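Long-range contacts in Cwp19 (Clostridioides difficile, PDB 5OQ3), which probably acts as a peptidoglycan hydrolase at the bacterial cell wall, this chain being its TIM-barrel glycoside hydrolase domain: residues Tyr292-Leu297 / Gln337-Glu342; Tyr321-Tyr327 / Ile356-Phe362. All coordinates share one frame; numbering follows the deposited sequence.

Interaction 1 of 2, residues Tyr292-Leu297 / Gln337-Glu342; sequences YWPIGL and QNIAKE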
loop_
_atom_site.group_PDB
_atom_site.type_symbol
_atom_site.label_atom_id
_atom_site.label_comp_id
_atom_site.label_asym_id
_atom_site.label_seq_id
_atom_site.Cartn_x
_atom_site.Cartn_y
_atom_site.Cartn_z
ATOM N N TYR A 292 -4.935 11.038 -6.203
ATOM C CA TYR A 292 -5.890 10.530 -7.171
ATOM C C TYR A 292 -6.961 11.564 -7.492
ATOM O O TYR A 292 -8.167 11.286 -7.409
ATOM C CB TYR A 292 -6.513 9.223 -6.648
ATOM C CG TYR A 292 -5.579 8.094 -6.268
ATOM C CD1 TYR A 292 -4.290 7.984 -6.780
ATOM C CD2 TYR A 292 -6.036 7.066 -5.463
ATOM C CE1 TYR A 292 -3.494 6.894 -6.478
ATOM C CE2 TYR A 292 -5.227 5.990 -5.138
ATOM C CZ TYR A 292 -3.960 5.891 -5.681
ATOM O OH TYR A 292 -3.150 4.823 -5.390
ATOM N N TRP A 293 -6.510 12.739 -7.926
ATOM C CA TRP A 293 -7.396 13.814 -8.263
ATOM C C TRP A 293 -6.867 14.516 -9.520
ATOM O O TRP A 293 -5.671 14.506 -9.791
ATOM C CB TRP A 293 -7.421 14.839 -7.136
ATOM C CG TRP A 293 -7.973 14.297 -5.834
ATOM C CD1 TRP A 293 -9.285 13.969 -5.557
ATOM C CD2 TRP A 293 -7.242 14.032 -4.636
ATOM N NE1 TRP A 293 -9.404 13.528 -4.271
ATOM C CE2 TRP A 293 -8.171 13.563 -3.675
ATOM C CE3 TRP A 293 -5.902 14.177 -4.263
ATOM C CZ2 TRP A 293 -7.796 13.240 -2.378
ATOM C CZ3 TRP A 293 -5.528 13.833 -2.979
ATOM C CH2 TRP A 293 -6.467 13.353 -2.056
ATOM N N PRO A 294 -7.750 15.187 -10.261
ATOM C CA PRO A 294 -7.336 16.032 -11.378
ATOM C C PRO A 294 -6.644 17.312 -10.956
ATOM O O PRO A 294 -6.871 17.850 -9.865
ATOM C CB PRO A 294 -8.646 16.379 -12.096
ATOM C CG PRO A 294 -9.662 15.506 -11.498
ATOM C CD PRO A 294 -9.211 15.140 -10.140
ATOM N N ILE A 295 -5.828 17.831 -11.871
ATOM C CA ILE A 295 -5.358 19.213 -11.787
ATOM C C ILE A 295 -6.560 20.144 -11.783
ATOM O O ILE A 295 -7.473 19.954 -12.549
ATOM C CB ILE A 295 -4.392 19.502 -12.963
ATOM C CG1 ILE A 295 -3.099 18.731 -12.715
ATOM C CG2 ILE A 295 -4.096 20.989 -13.100
ATOM C CD1 ILE A 295 -2.184 18.600 -13.919
ATOM N N GLY A 296 -6.557 21.118 -10.897
ATOM C CA GLY A 296 -7.637 22.132 -10.805
ATOM C C GLY A 296 -8.802 21.767 -9.906
ATOM O O GLY A 296 -9.736 22.547 -9.779
ATOM N N LEU A 297 -8.799 20.583 -9.298
ATOM C CA LEU A 297 -9.937 20.225 -8.446
ATOM C C LEU A 297 -9.835 21.051 -7.179
ATOM O O LEU A 297 -8.859 20.944 -6.447
ATOM C CB LEU A 297 -9.907 18.736 -8.083
ATOM C CG LEU A 297 -11.065 18.263 -7.213
ATOM C CD1 LEU A 297 -12.400 18.274 -7.949
ATOM C CD2 LEU A 297 -10.737 16.878 -6.664
ATOM N N GLN A 337 -14.414 12.666 -12.899
ATOM C CA GLN A 337 -12.962 12.905 -12.868
ATOM C C GLN A 337 -12.224 11.950 -13.785
ATOM O O GLN A 337 -12.458 10.713 -13.752
ATOM C CB GLN A 337 -12.436 12.781 -11.445
ATOM C CG GLN A 337 -12.969 13.847 -10.504
ATOM C CD GLN A 337 -12.477 13.682 -9.092
ATOM O OE1 GLN A 337 -11.519 12.955 -8.829
ATOM N NE2 GLN A 337 -13.117 14.367 -8.166
ATOM N N ASN A 338 -11.345 12.514 -14.611
ATOM C CA ASN A 338 -10.624 11.726 -15.585
ATOM C C ASN A 338 -9.181 12.044 -15.474
ATOM O O ASN A 338 -8.692 12.970 -16.087
ATOM C CB ASN A 338 -11.150 11.997 -17.005
ATOM C CG ASN A 338 -10.666 10.959 -18.003
ATOM O OD1 ASN A 338 -9.645 10.310 -17.772
ATOM N ND2 ASN A 338 -11.398 10.774 -19.098
ATOM N N ILE A 339 -8.490 11.208 -14.702
ATOM C CA ILE A 339 -7.049 11.337 -14.520
ATOM C C ILE A 339 -6.290 10.723 -15.693
ATOM O O ILE A 339 -5.295 11.291 -16.156
ATOM C CB ILE A 339 -6.615 10.734 -13.194
ATOM C CG1 ILE A 339 -7.152 11.602 -12.057
ATOM C CG2 ILE A 339 -5.106 10.656 -13.121
ATOM C CD1 ILE A 339 -6.983 11.019 -10.693
ATOM N N ALA A 340 -6.746 9.578 -16.188
ATOM C CA ALA A 340 -6.056 8.912 -17.282
ATOM C C ALA A 340 -5.866 9.866 -18.483
ATOM O O ALA A 340 -4.788 9.929 -19.054
ATOM C CB ALA A 340 -6.828 7.683 -17.713
ATOM N N LYS A 341 -6.908 10.622 -18.833
ATOM C CA LYS A 341 -6.846 11.532 -19.966
ATOM C C LYS A 341 -5.789 12.623 -19.825
ATOM O O LYS A 341 -5.298 13.148 -20.842
ATOM C CB LYS A 341 -8.240 12.152 -20.192
ATOM C CG LYS A 341 -8.362 13.026 -21.395
ATOM C CD LYS A 341 -9.807 13.413 -21.596
ATOM C CE LYS A 341 -10.294 14.449 -20.596
ATOM N NZ LYS A 341 -11.418 15.235 -21.197
ATOM N N GLU A 342 -5.397 12.920 -18.576
ATOM C CA GLU A 342 -4.410 13.971 -18.320
ATOM C C GLU A 342 -3.156 13.444 -17.728
ATOM O O GLU A 342 -2.387 14.215 -17.142
ATOM C CB GLU A 342 -4.978 15.087 -17.457
ATOM C CG GLU A 342 -5.426 14.717 -16.061
ATOM C CD GLU A 342 -5.931 15.920 -15.289
ATOM O OE1 GLU A 342 -5.404 16.202 -14.202
ATOM O OE2 GLU A 342 -6.883 16.592 -15.773
HETATM O O HOH W 1 -7.746 18.829 -14.933
#
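Q337 lays its side chain across the ring of P294 at about a right angle. Its CG rests on P294 CG at 3.8 Å, and OE1 comes to 3.4 Å from P294 CD. With CG anti to the carbonyl carbon (chi1 -65°) and the chain extended beyond it, the amide reaches past the proline: NE2 lies 3.8 Å from L297 CD2, while OE1, at an oblique approach to the W293 ring, accepts a hydrogen bond from K328. K328 also bonds the carbonyl oxygen of Y292, so one ammonium group ties both segments together. N338 turns back on its own chain, its OD1 accepting from K341 N in an Asx motif. I339 packs its side chain against the backbone of Y292 and W293 in one of two modelled conformations, so the exact approach is doubtful. The two segments belong to successive loops of a TIM barrel, one after strand 286-287 and the other after strand 319-324, and they meet at the surface beyond the ends of those strands. E342, at the N-cap position of helix 343-350, points its carboxylate at the other segment: OE1, through its syn lone pair, accepts from I295 N at 2.9 Å, with an N-H...O angle of 166°. I295 is the second residue of a type II turn, P294 to L297. Q346 NE2 gives OE1 a second hydrogen bond, and a water bridges E342 OE2 to I295 O.

Interaction 2 of 2, residues Tyr321-Tyr327 / Ile356-Phe362; sequences YIGQGIY and IKGSMYF
Q324 runs from its strand past the ring of Y361 to S359, a buried amide met at each step. Its CB lies 3.7 Å from Y361 CD1. CG comes next over the face of the same ring, a CH-pi contact 4.2 Å from the centroid, and also lies near S359 CB. There the chain bends (chi2 -68°), which swings CD toward S359 OG. At the tip, OE1 accepts a hydrogen bond from S359 OG at 2.7 Å, in the carbonyl plane and on a lone pair; N350 supplies it with a second hydrogen bond, while NE2 donates to Y302, so both ends of the amide are held. Behind this side chain the backbones are zipped in parallel: I322 N bonds G358 O, M360 N bonds I322 O, Q324 N bonds M360 O at 170°, and F362 N bonds Q324 O. Beyond the paired strands, Y327 N reaches F362 O at 3.1 Å, and the F362 ring turns its edge toward the face of Y327 in an offset edge-to-face pair with planes at 88°. I326 CG2 meets the edge of the Y361 ring, 3.8 Å from CD1. M360, on the sheet face opposite Q324, brings its terminal methyl to the Y321 ring in one of two modelled positions. Strands 319-324 and 356-361, joined through helix 343-350, make the last beta-alpha-beta unit of the eight-stranded TIM barrel.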
loop_
_atom_site.group_PDB
_atom_site.type_symbol
_atom_site.label_atom_id
_atom_site.label_comp_id
_atom_site.label_asym_id
_atom_site.label_seq_id
_atom_site.Cartn_x
_atom_site.Cartn_y
_atom_site.Cartn_z
ATOM N N TYR A 321 7.502 9.395 -4.474
ATOM C CA TYR A 321 6.887 8.953 -5.735
ATOM C C TYR A 321 5.439 9.397 -5.668
ATOM O O TYR A 321 4.852 9.335 -4.609
ATOM C CB TYR A 321 6.990 7.419 -5.926
ATOM C CG TYR A 321 8.350 6.808 -5.684
ATOM C CD1 TYR A 321 9.489 7.332 -6.269
ATOM C CD2 TYR A 321 8.498 5.722 -4.865
ATOM C CE1 TYR A 321 10.735 6.768 -6.055
ATOM C CE2 TYR A 321 9.750 5.128 -4.661
ATOM C CZ TYR A 321 10.835 5.676 -5.239
ATOM O OH TYR A 321 12.050 5.084 -5.012
ATOM N N ILE A 322 4.849 9.803 -6.795
ATOM C CA ILE A 322 3.463 10.194 -6.801
ATOM C C ILE A 322 2.573 9.033 -7.186
ATOM O O ILE A 322 2.813 8.356 -8.197
ATOM C CB ILE A 322 3.222 11.364 -7.766
ATOM C CG1 ILE A 322 4.145 12.530 -7.436
ATOM C CG2 ILE A 322 1.743 11.734 -7.813
ATOM C CD1 ILE A 322 4.056 13.071 -6.026
ATOM N N GLY A 323 1.557 8.781 -6.332
ATOM C CA GLY A 323 0.541 7.812 -6.687
ATOM C C GLY A 323 -0.425 8.408 -7.689
ATOM O O GLY A 323 -1.113 9.399 -7.404
ATOM N N GLN A 324 -0.521 7.771 -8.861
ATOM C CA GLN A 324 -1.319 8.265 -9.982
ATOM C C GLN A 324 -2.601 7.476 -10.118
ATOM O O GLN A 324 -2.575 6.250 -10.301
ATOM C CB GLN A 324 -0.510 8.133 -11.303
ATOM C CG GLN A 324 0.938 8.630 -11.305
ATOM C CD GLN A 324 1.199 10.139 -11.183
ATOM O OE1 GLN A 324 2.343 10.530 -11.094
ATOM N NE2 GLN A 324 0.191 10.991 -11.264
ATOM N N GLY A 325 -3.728 8.191 -10.134
ATOM C CA GLY A 325 -5.043 7.574 -10.163
ATOM C C GLY A 325 -5.654 7.268 -11.500
ATOM O O GLY A 325 -6.774 7.720 -11.820
ATOM N N ILE A 326 -4.940 6.470 -12.290
ATOM C CA ILE A 326 -5.332 6.183 -13.655
ATOM C C ILE A 326 -6.624 5.370 -13.747
ATOM O O ILE A 326 -7.219 5.322 -14.814
ATOM C CB ILE A 326 -4.211 5.604 -14.523
ATOM C CG1 ILE A 326 -3.623 4.327 -13.958
ATOM C CG2 ILE A 326 -3.139 6.670 -14.793
ATOM C CD1 ILE A 326 -2.836 3.496 -14.940
ATOM N N TYR A 327 -7.056 4.755 -12.642
ATOM C CA TYR A 327 -8.371 4.124 -12.599
ATOM C C TYR A 327 -9.521 5.107 -12.846
ATOM O O TYR A 327 -10.615 4.704 -13.243
ATOM C CB TYR A 327 -8.555 3.358 -11.268
ATOM C CG TYR A 327 -8.718 4.255 -10.056
ATOM C CD1 TYR A 327 -7.614 4.762 -9.375
ATOM C CD2 TYR A 327 -9.975 4.542 -9.554
ATOM C CE1 TYR A 327 -7.775 5.560 -8.246
ATOM C CE2 TYR A 327 -10.154 5.346 -8.438
ATOM C CZ TYR A 327 -9.042 5.834 -7.764
ATOM O OH TYR A 327 -9.178 6.611 -6.627
ATOM N N ILE A 356 10.664 14.949 -6.691
ATOM C CA ILE A 356 9.854 13.824 -7.129
ATOM C C ILE A 356 10.722 12.860 -7.939
ATOM O O ILE A 356 11.399 13.284 -8.873
ATOM C CB ILE A 356 8.605 14.277 -7.872
ATOM C CG1 ILE A 356 7.707 15.046 -6.920
ATOM C CG2 ILE A 356 7.892 13.071 -8.466
ATOM C CD1 ILE A 356 6.524 15.727 -7.555
ATOM N N LYS A 357 10.722 11.587 -7.530
ATOM C CA LYS A 357 11.618 10.564 -8.072
ATOM C C LYS A 357 10.933 9.520 -8.926
ATOM O O LYS A 357 11.537 8.567 -9.354
ATOM C CB LYS A 357 12.401 9.918 -6.937
ATOM C CG LYS A 357 13.165 10.840 -6.023
ATOM C CD LYS A 357 14.252 11.554 -6.742
ATOM C CE LYS A 357 15.022 12.525 -5.835
ATOM N NZ LYS A 357 15.457 11.970 -4.528
ATOM N N GLY A 358 9.641 9.749 -9.195
ATOM C CA GLY A 358 8.868 8.920 -10.087
ATOM C C GLY A 358 7.436 8.749 -9.657
ATOM O O GLY A 358 6.932 9.632 -8.948
ATOM N N SER A 359 6.789 7.670 -10.106
ATOM C CA SER A 359 5.352 7.472 -10.012
ATOM C C SER A 359 5.046 5.995 -9.741
ATOM O O SER A 359 5.821 5.105 -10.144
ATOM C CB SER A 359 4.652 7.836 -11.310
ATOM O OG SER A 359 4.696 9.227 -11.600
ATOM N N MET A 360 3.879 5.786 -9.127
ATOM C CA MET A 360 3.242 4.490 -9.017
ATOM C C MET A 360 1.833 4.614 -9.514
ATOM O O MET A 360 1.160 5.538 -9.156
ATOM C CB MET A 360 3.274 3.949 -7.576
ATOM C CG MET A 360 4.636 3.879 -6.917
ATOM S SD MET A 360 4.696 2.558 -5.694
ATOM C CE MET A 360 6.439 2.391 -5.515
ATOM N N TYR A 361 1.413 3.693 -10.379
ATOM C CA TYR A 361 0.131 3.759 -11.078
ATOM C C TYR A 361 -0.880 2.789 -10.426
ATOM O O TYR A 361 -0.619 1.586 -10.366
ATOM C CB TYR A 361 0.284 3.377 -12.561
ATOM C CG TYR A 361 1.062 4.455 -13.285
ATOM C CD1 TYR A 361 0.404 5.535 -13.848
ATOM C CD2 TYR A 361 2.439 4.420 -13.403
ATOM C CE1 TYR A 361 1.095 6.525 -14.501
ATOM C CE2 TYR A 361 3.141 5.431 -14.050
ATOM C CZ TYR A 361 2.453 6.487 -14.589
ATOM O OH TYR A 361 3.106 7.514 -15.238
ATOM N N PHE A 362 -2.018 3.328 -10.039
ATOM C CA PHE A 362 -3.144 2.534 -9.572
ATOM C C PHE A 362 -4.163 2.405 -10.676
ATOM O O PHE A 362 -4.859 3.380 -10.920
ATOM C CB PHE A 362 -3.784 3.083 -8.297
ATOM C CG PHE A 362 -4.567 2.004 -7.589
ATOM C CD1 PHE A 362 -5.914 1.764 -7.895
ATOM C CD2 PHE A 362 -3.911 1.103 -6.763
ATOM C CE1 PHE A 362 -6.596 0.733 -7.303
ATOM C CE2 PHE A 362 -4.602 0.048 -6.182
ATOM C CZ PHE A 362 -5.943 -0.131 -6.461
#

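How the interactions relate
Interaction 2 is a buried contact between neighbouring barrel strands, whereas interaction 1 lies at the surface among the loops that follow strands 286-287 and 319-324. Both involve the connection from strand 319-324 to helix 343-350: the end of 321-327 begins it and 337-342 ends it at the helix. Their chemistry follows their place. In the barrel wall a regular ladder of backbone bonds dominates, with aromatic and aliphatic packing around it; between the loops a single direct backbone-to-carboxylate bond, a water bridge and a lysine take over. The two adjoin, with centres about 12 Å apart, where I339 packs on G325 and Y292 reaches Y327 and F362.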